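Local coordinates for protein exopolygalacturonate lyase (Vibrio vulnificus, PDB 5A29) that probably cleaves pectate by metal-assisted beta-elimination, as a family 2 polysaccharide lyase that carries a manganese ion, at residues E70-D75 and G551-K556; G131-V136 and N148-H153. One frame throughout, in Å; residues are numbered along the deposited sequence.

Contact 1 of 2, residues E70-D75 and G551-K556; sequences EWIYPD and GEFAGK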
ATOM      1  N   GLU A  70      13.568  -6.803  17.639  1.00 25.91           N
ATOM      2  CA  GLU A  70      13.034  -6.251  18.876  1.00 24.43           C
ATOM      3  C   GLU A  70      12.731  -4.763  18.772  1.00 22.33           C
ATOM      4  O   GLU A  70      13.511  -4.007  18.233  1.00 25.62           O
ATOM      5  CB  GLU A  70      14.106  -6.426  20.001  1.00 24.81           C
ATOM      6  CG  GLU A  70      14.282  -7.869  20.388  1.00 41.60           C
ATOM      7  CD  GLU A  70      15.387  -8.064  21.431  1.00 44.88           C
ATOM      8  OE1 GLU A  70      16.253  -7.177  21.606  1.00 48.56           O
ATOM      9  OE2 GLU A  70      15.357  -9.106  22.084  1.00 54.29           O
ATOM     10  N   TRP A  71      11.609  -4.342  19.350  1.00 26.77           N
ATOM     11  CA  TRP A  71      11.438  -2.890  19.624  1.00 26.81           C
ATOM     12  C   TRP A  71      12.243  -2.575  20.887  1.00 28.73           C
ATOM     13  O   TRP A  71      12.147  -3.342  21.857  1.00 31.42           O
ATOM     14  CB  TRP A  71       9.946  -2.564  19.910  1.00 25.43           C
ATOM     15  CG  TRP A  71       9.701  -1.069  19.886  1.00 27.13           C
ATOM     16  CD1 TRP A  71       9.688  -0.231  20.951  1.00 28.90           C
ATOM     17  CD2 TRP A  71       9.493  -0.247  18.710  1.00 27.91           C
ATOM     18  NE1 TRP A  71       9.502   1.085  20.521  1.00 28.93           N
ATOM     19  CE2 TRP A  71       9.358   1.094  19.155  1.00 28.15           C
ATOM     20  CE3 TRP A  71       9.397  -0.526  17.325  1.00 28.68           C
ATOM     21  CZ2 TRP A  71       9.129   2.155  18.288  1.00 26.98           C
ATOM     22  CZ3 TRP A  71       9.157   0.544  16.442  1.00 26.88           C
ATOM     23  CH2 TRP A  71       9.006   1.863  16.931  1.00 31.96           C
ATOM     24  N   ILE A  72      13.008  -1.483  20.862  1.00 30.55           N
ATOM     25  CA  ILE A  72      13.716  -1.009  22.042  1.00 32.03           C
ATOM     26  C   ILE A  72      13.034   0.256  22.566  1.00 33.01           C
ATOM     27  O   ILE A  72      13.031   1.288  21.887  1.00 30.80           O
ATOM     28  CB  ILE A  72      15.170  -0.678  21.709  1.00 29.86           C
ATOM     29  CG1 ILE A  72      15.870  -1.969  21.245  1.00 30.30           C
ATOM     30  CG2 ILE A  72      15.889  -0.106  22.959  1.00 31.66           C
ATOM     31  CD1 ILE A  72      17.225  -1.685  20.626  1.00 31.79           C
ATOM     32  N   TYR A  73      12.476   0.177  23.768  1.00 34.27           N
ATOM     33  CA  TYR A  73      11.870   1.364  24.401  1.00 34.91           C
ATOM     34  C   TYR A  73      12.853   2.395  24.971  1.00 41.84           C
ATOM     35  O   TYR A  73      14.013   2.079  25.181  1.00 37.95           O
ATOM     36  CB  TYR A  73      10.915   0.931  25.497  1.00 33.67           C
ATOM     37  CG  TYR A  73       9.715   0.268  24.927  1.00 36.29           C
ATOM     38  CD1 TYR A  73       8.592   1.022  24.571  1.00 36.24           C
ATOM     39  CD2 TYR A  73       9.661  -1.112  24.779  1.00 34.30           C
ATOM     40  CE1 TYR A  73       7.441   0.411  24.113  1.00 36.46           C
ATOM     41  CE2 TYR A  73       8.517  -1.735  24.283  1.00 33.14           C
ATOM     42  CZ  TYR A  73       7.430  -0.944  23.924  1.00 36.08           C
ATOM     43  OH  TYR A  73       6.289  -1.518  23.454  1.00 33.03           O
ATOM     44  N   PRO A  74      12.388   3.647  25.205  1.00 38.09           N
ATOM     45  CA  PRO A  74      13.360   4.605  25.735  1.00 38.46           C
ATOM     46  C   PRO A  74      14.035   4.144  27.072  1.00 39.15           C
ATOM     47  O   PRO A  74      15.181   4.505  27.306  1.00 46.37           O
ATOM     48  CB  PRO A  74      12.529   5.906  25.888  1.00 38.57           C
ATOM     49  CG  PRO A  74      11.450   5.778  24.830  1.00 41.58           C
ATOM     50  CD  PRO A  74      11.098   4.292  24.859  1.00 39.14           C
ATOM     51  N   ASP A  75      13.343   3.372  27.908  1.00 42.57           N
ATOM     52  CA  ASP A  75      13.899   2.967  29.210  1.00 49.03           C
ATOM     53  C   ASP A  75      14.827   1.758  29.030  1.00 51.60           C
ATOM     54  O   ASP A  75      15.435   1.283  29.984  1.00 55.85           O
ATOM     55  CB  ASP A  75      12.793   2.632  30.224  1.00 46.28           C
ATOM     56  CG  ASP A  75      11.988   1.401  29.827  1.00 57.14           C
ATOM     57  OD1 ASP A  75      11.951   1.068  28.630  1.00 62.17           O
ATOM     58  OD2 ASP A  75      11.371   0.763  30.700  1.00 59.62           O
ATOM     59  N   GLY A 551       6.634   4.788  16.862  1.00 23.57           N
ATOM     60  CA  GLY A 551       6.579   5.182  18.293  1.00 26.31           C
ATOM     61  C   GLY A 551       7.944   5.693  18.702  1.00 28.51           C
ATOM     62  O   GLY A 551       8.695   6.228  17.867  1.00 27.77           O
ATOM     63  N   GLU A 552       8.274   5.546  19.994  1.00 31.56           N
ATOM     64  CA  GLU A 552       9.593   5.996  20.487  1.00 30.93           C
ATOM     65  C   GLU A 552      10.534   4.777  20.514  1.00 26.58           C
ATOM     66  O   GLU A 552      10.225   3.758  21.132  1.00 26.93           O
ATOM     67  CB  GLU A 552       9.499   6.602  21.928  1.00 33.12           C
ATOM     68  CG  GLU A 552       8.657   7.881  22.053  1.00 41.68           C
ATOM     69  CD  GLU A 552       7.138   7.640  22.217  1.00 45.03           C
ATOM     70  OE1 GLU A 552       6.685   6.686  22.928  1.00 43.91           O
ATOM     71  OE2 GLU A 552       6.366   8.449  21.640  1.00 46.56           O
ATOM     72  N   PHE A 553      11.666   4.909  19.856  1.00 29.40           N
ATOM     73  CA  PHE A 553      12.605   3.785  19.741  1.00 30.77           C
ATOM     74  C   PHE A 553      13.888   4.226  20.408  1.00 27.84           C
ATOM     75  O   PHE A 553      14.523   5.126  19.916  1.00 31.53           O
ATOM     76  CB  PHE A 553      12.874   3.482  18.248  1.00 26.70           C
ATOM     77  CG  PHE A 553      13.569   2.151  18.016  1.00 29.99           C
ATOM     78  CD1 PHE A 553      14.961   2.044  18.154  1.00 29.70           C
ATOM     79  CD2 PHE A 553      12.822   1.004  17.765  1.00 27.85           C
ATOM     80  CE1 PHE A 553      15.602   0.811  17.995  1.00 29.32           C
ATOM     81  CE2 PHE A 553      13.469  -0.233  17.602  1.00 33.76           C
ATOM     82  CZ  PHE A 553      14.857  -0.323  17.721  1.00 27.28           C
ATOM     83  N   ALA A 554      14.271   3.605  21.522  1.00 37.16           N
ATOM     84  CA  ALA A 554      15.518   4.010  22.228  1.00 37.48           C
ATOM     85  C   ALA A 554      15.546   5.524  22.419  1.00 35.53           C
ATOM     86  O   ALA A 554      14.589   6.105  22.942  1.00 39.26           O
ATOM     87  CB  ALA A 554      16.749   3.587  21.455  1.00 33.94           C
ATOM     88  N   GLY A 555      16.602   6.148  21.909  1.00 36.93           N
ATOM     89  CA  GLY A 555      16.824   7.597  22.054  1.00 41.19           C
ATOM     90  C   GLY A 555      15.941   8.477  21.179  1.00 47.68           C
ATOM     91  O   GLY A 555      15.985   9.698  21.312  1.00 43.05           O
ATOM     92  N   LYS A 556      15.121   7.875  20.299  1.00 41.03           N
ATOM     93  CA  LYS A 556      14.532   8.623  19.194  1.00 40.33           C
ATOM     94  C   LYS A 556      13.031   8.718  19.358  1.00 39.61           C
ATOM     95  O   LYS A 556      12.354   7.715  19.389  1.00 35.45           O
ATOM     96  CB  LYS A 556      14.880   7.972  17.851  1.00 47.13           C
ATOM     97  CG  LYS A 556      14.954   8.977  16.735  1.00 54.23           C
ATOM     98  CD  LYS A 556      14.328   8.401  15.494  1.00 62.71           C
ATOM     99  CE  LYS A 556      15.102   8.820  14.268  1.00 65.47           C
ATOM    100  NZ  LYS A 556      16.429   8.140  14.303  1.00 66.39           N
TER

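Contact 2 of 2, residues G131-V136 and N148-H153; sequences GGHRFV and NKNSVH. With MN (manganese (II) ion), chain C.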
ATOM      1  N   GLY A 131      -0.994  -3.197  13.616  1.00 23.68           N
ATOM      2  CA  GLY A 131      -0.966  -1.910  12.918  1.00 18.23           C
ATOM      3  C   GLY A 131       0.133  -1.001  13.412  1.00 21.18           C
ATOM      4  O   GLY A 131       1.109  -1.432  14.050  1.00 22.82           O
ATOM      5  N   GLY A 132       0.001   0.261  13.058  1.00 17.70           N
ATOM      6  CA  GLY A 132       1.087   1.236  13.227  1.00 17.53           C
ATOM      7  C   GLY A 132       1.491   1.542  14.672  1.00 19.56           C
ATOM      8  O   GLY A 132       2.624   2.003  14.911  1.00 22.34           O
ATOM      9  N   HIS A 133       0.596   1.314  15.627  1.00 21.63           N
ATOM     10  CA  HIS A 133       0.841   1.758  17.039  1.00 20.59           C
ATOM     11  C   HIS A 133       0.416   0.677  17.987  1.00 22.92           C
ATOM     12  O   HIS A 133       0.171   0.959  19.178  1.00 24.29           O
ATOM     13  CB  HIS A 133       0.012   3.017  17.376  1.00 20.92           C
ATOM     14  CG  HIS A 133       0.405   4.262  16.645  1.00 21.12           C
ATOM     15  ND1 HIS A 133       1.695   4.712  16.540  1.00 21.33           N
ATOM     16  CD2 HIS A 133      -0.360   5.174  16.002  1.00 21.55           C
ATOM     17  CE1 HIS A 133       1.720   5.855  15.859  1.00 20.14           C
ATOM     18  NE2 HIS A 133       0.478   6.155  15.523  1.00 23.53           N
ATOM     19  N   ARG A 134       0.306  -0.580  17.513  1.00 23.42           N
ATOM     20  CA  ARG A 134       0.018  -1.670  18.442  1.00 23.42           C
ATOM     21  C   ARG A 134       0.569  -3.008  17.914  1.00 30.42           C
ATOM     22  O   ARG A 134       0.352  -3.351  16.760  1.00 25.21           O
ATOM     23  CB  ARG A 134      -1.502  -1.887  18.636  1.00 26.72           C
ATOM     24  CG  ARG A 134      -1.856  -2.453  20.030  1.00 30.32           C
ATOM     25  CD  ARG A 134      -1.739  -1.308  21.042  1.00 31.15           C
ATOM     26  NE  ARG A 134      -1.668  -1.705  22.460  1.00 37.66           N
ATOM     27  CZ  ARG A 134      -2.735  -2.018  23.163  1.00 42.37           C
ATOM     28  NH1 ARG A 134      -3.915  -2.075  22.550  1.00 42.83           N
ATOM     29  NH2 ARG A 134      -2.624  -2.314  24.459  1.00 35.78           N
ATOM     30  N   PHE A 135       1.142  -3.834  18.790  1.00 27.89           N
ATOM     31  CA  PHE A 135       1.557  -5.171  18.359  1.00 25.14           C
ATOM     32  C   PHE A 135       1.605  -6.127  19.562  1.00 30.72           C
ATOM     33  O   PHE A 135       1.414  -5.703  20.702  1.00 30.51           O
ATOM     34  CB  PHE A 135       2.914  -5.112  17.600  1.00 21.32           C
ATOM     35  CG  PHE A 135       4.110  -4.710  18.449  1.00 23.99           C
ATOM     36  CD1 PHE A 135       4.834  -5.674  19.187  1.00 27.80           C
ATOM     37  CD2 PHE A 135       4.549  -3.396  18.481  1.00 25.04           C
ATOM     38  CE1 PHE A 135       5.969  -5.333  19.937  1.00 25.02           C
ATOM     39  CE2 PHE A 135       5.675  -3.031  19.251  1.00 30.91           C
ATOM     40  CZ  PHE A 135       6.384  -3.993  19.984  1.00 29.13           C
ATOM     41  N   VAL A 136       1.895  -7.398  19.303  1.00 29.18           N
ATOM     42  CA  VAL A 136       1.947  -8.429  20.369  1.00 28.33           C
ATOM     43  C   VAL A 136       3.425  -8.766  20.697  1.00 29.70           C
ATOM     44  O   VAL A 136       4.245  -8.911  19.785  1.00 26.78           O
ATOM     45  CB  VAL A 136       1.185  -9.667  19.937  1.00 27.39           C
ATOM     46  CG1 VAL A 136       1.180 -10.724  21.081  1.00 28.77           C
ATOM     47  CG2 VAL A 136      -0.275  -9.302  19.645  1.00 28.59           C
ATOM     48  N   ASN A 148       4.048   5.801  23.548  1.00 34.35           N
ATOM     49  CA  ASN A 148       3.477   6.166  24.860  1.00 37.20           C
ATOM     50  C   ASN A 148       2.169   6.970  24.765  1.00 37.12           C
ATOM     51  O   ASN A 148       2.125   7.982  24.033  1.00 37.38           O
ATOM     52  CB  ASN A 148       4.495   6.976  25.657  1.00 40.60           C
ATOM     53  CG  ASN A 148       4.081   7.131  27.115  1.00 49.96           C
ATOM     54  OD1 ASN A 148       3.629   6.171  27.750  1.00 51.65           O
ATOM     55  ND2 ASN A 148       4.189   8.340  27.635  1.00 53.07           N
ATOM     56  N   LYS A 149       1.134   6.505  25.492  1.00 39.62           N
ATOM     57  CA  LYS A 149      -0.202   7.133  25.581  1.00 42.66           C
ATOM     58  C   LYS A 149      -0.943   7.124  24.252  1.00 46.51           C
ATOM     59  O   LYS A 149      -1.870   7.903  24.035  1.00 33.91           O
ATOM     60  CB  LYS A 149      -0.118   8.578  26.084  1.00 50.42           C
ATOM     61  CG  LYS A 149       0.462   8.755  27.487  1.00 51.96           C
ATOM     62  CD  LYS A 149       0.452  10.235  27.852  1.00 66.30           C
ATOM     63  CE  LYS A 149       1.853  10.780  28.118  1.00 78.29           C
ATOM     64  NZ  LYS A 149       2.450  10.211  29.363  1.00 85.18           N
ATOM     65  N   ASN A 150      -0.528   6.243  23.349  1.00 38.64           N
ATOM     66  CA  ASN A 150      -1.181   6.163  22.050  1.00 34.79           C
ATOM     67  C   ASN A 150      -1.298   4.709  21.589  1.00 35.19           C
ATOM     68  O   ASN A 150      -0.878   4.360  20.485  1.00 34.77           O
ATOM     69  CB  ASN A 150      -0.462   7.042  21.011  1.00 29.99           C
ATOM     70  CG  ASN A 150      -1.311   7.248  19.757  1.00 37.69           C
ATOM     71  OD1 ASN A 150      -2.514   7.401  19.868  1.00 35.99           O
ATOM     72  ND2 ASN A 150      -0.700   7.166  18.565  1.00 33.07           N
ATOM     73  N   SER A 151      -1.882   3.883  22.449  1.00 30.70           N
ATOM     74  CA  SER A 151      -2.194   2.522  22.125  1.00 32.01           C
ATOM     75  C   SER A 151      -3.504   2.439  21.330  1.00 32.97           C
ATOM     76  O   SER A 151      -4.596   2.266  21.909  1.00 28.41           O
ATOM     77  CB  SER A 151      -2.266   1.690  23.413  1.00 34.99           C
ATOM     78  OG  SER A 151      -0.936   1.616  23.883  1.00 39.84           O
ATOM     79  N   VAL A 152      -3.390   2.571  20.001  1.00 23.77           N
ATOM     80  CA  VAL A 152      -4.544   2.751  19.172  1.00 24.04           C
ATOM     81  C   VAL A 152      -4.410   1.854  17.933  1.00 26.89           C
ATOM     82  O   VAL A 152      -3.319   1.323  17.690  1.00 24.47           O
ATOM     83  CB  VAL A 152      -4.683   4.222  18.747  1.00 25.14           C
ATOM     84  CG1 VAL A 152      -4.937   5.060  20.015  1.00 25.85           C
ATOM     85  CG2 VAL A 152      -3.430   4.727  17.983  1.00 21.27           C
ATOM     86  N   HIS A 153      -5.514   1.674  17.198  1.00 22.04           N
ATOM     87  CA  HIS A 153      -5.532   0.922  15.934  1.00 24.59           C
ATOM     88  C   HIS A 153      -5.246   1.884  14.786  1.00 25.59           C
ATOM     89  O   HIS A 153      -6.055   2.820  14.571  1.00 24.18           O
ATOM     90  CB  HIS A 153      -6.935   0.319  15.767  1.00 22.90           C
ATOM     91  CG  HIS A 153      -7.156  -0.389  14.463  1.00 22.35           C
ATOM     92  ND1 HIS A 153      -7.707   0.217  13.352  1.00 24.56           N
ATOM     93  CD2 HIS A 153      -6.923  -1.683  14.110  1.00 21.30           C
ATOM     94  CE1 HIS A 153      -7.766  -0.658  12.357  1.00 24.07           C
ATOM     95  NE2 HIS A 153      -7.321  -1.829  12.803  1.00 23.25           N
TER
HETATM   96 MN    MN C 601      -0.153   7.625  14.129  1.00 20.94          MN
HETATM   97  O   HOH W   1      -2.156   0.085  15.495  1.00 21.20           O
HETATM   98  O   HOH W   2       1.381   2.686  20.933  1.00 31.48           O
HETATM   99  O   HOH W   3       1.703   7.173  12.919  1.00 20.22           O

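Contact 1 of 2, residues E70-D75 and G551-K556
The indole of Trp-71 takes the edge of Phe-553 on one face: CD2 of Phe-553 stands over the middle of the ring, 3.5 Å above its plane, in a T-shaped pair with planes at 77° and centroids 5.0 Å apart. At the indole edge the main chain of Gly-551 and Glu-552 passes by, and the ring nitrogen uses it: with CG anti to the backbone N (chi1 -167°), the indole swings over to this backbone and NE1 of Trp-71 donates to O of Glu-552 at 2.8 Å, a bent bond that reaches the oxygen from above its carbonyl plane. The phenyl of Phe-553 has Ile-72 over one face, CB of Ile-72 lying 4.3 Å from the ring centroid in a CH-pi contact. Strand 70-72 is an outer strand of a four-stranded antiparallel sheet; the path 551-554 passes it at a steep angle, the directions of 70-74 and 551-554 lying 82° apart, and then reverses through a type II' turn from Phe-553 to Lys-556 into strand 556-560. Just past the crossing, N of Ala-554 donates to O of Ile-72 at 2.7 Å, and the same oxygen receives a CA-H...O contact from Phe-553. Beyond the strand, CG of Pro-74 rests on CB of Glu-552 at 3.6 Å, while the bent Glu-552 side chain carries its carboxylate toward Asn-148. On the turn side, CA of Pro-74 meets O of Ala-554 at 3.4 Å.

Contact 2 of 2, residues G131-V136 and N148-H153
At His-133 the backbone N reaches the second segment through a water, which accepts from this N at 3.0 Å and donates to O of Val-152 at 2.8 Å. The side chain then turns toward 148-153, with CG beside the backbone N (chi1 -67°), and two residues of 148-153 pack on its imidazole. ND2 of Asn-150 lies 3.2 Å above the ring plane, offset toward the rim, the amide and ring planes 59° apart; this is packing and not a hydrogen bond to NE2, whose lone pair goes to the metal, and ND2 donates to OE1 of Gln-147. CG2 of Val-152 comes in obliquely on CD2 of His-133, at 3.7 Å. The carbonyl O of His-133 has a second water at 2.7 Å, also within bonding distance of O of Asn-150; this water cannot serve all its acceptor neighbours at once. Arg-134 follows, bent at chi2 (76°) to bring its guanidinium beside Ser-151, the centre of an inverse gamma turn: CB of Ser-151 sits over one face, 3.6 Å from NE of Arg-134. No direct hydrogen bond joins the two segments; waters bridge their backbones, while the His-133 ring is fixed at its two nitrogens, ND1 by O of His-550 and NE2 by manganese at 2.1 Å. A water binds the metal at 2.3 Å, and Glu-154 and His-196 are among the other ligands, giving a manganese site with two histidines and a glutamate as its protein residues.

Contact 1 and contact 2 have centres 14 Å apart and share the four-stranded antiparallel sheet: strand 70-72 of one and strand 135-137 of the other are separated by strand 78-82. Past the intervening strand, CB of Trp-71 packs on CZ of Phe-135 at 3.8 Å. A polar link runs by a different route, OE1 of Glu-552 probably accepting a hydrogen bond from N of Asn-148 at 2.8 Å. Contact 1 also borders the metal site, for CA of Gly-551 lies about 5 Å from the nearest atom of the His-133 ring and about 8 Å from the manganese ion. The nearest atoms of a bound meso-tartrate and the His-133 side chain are about 9 Å apart.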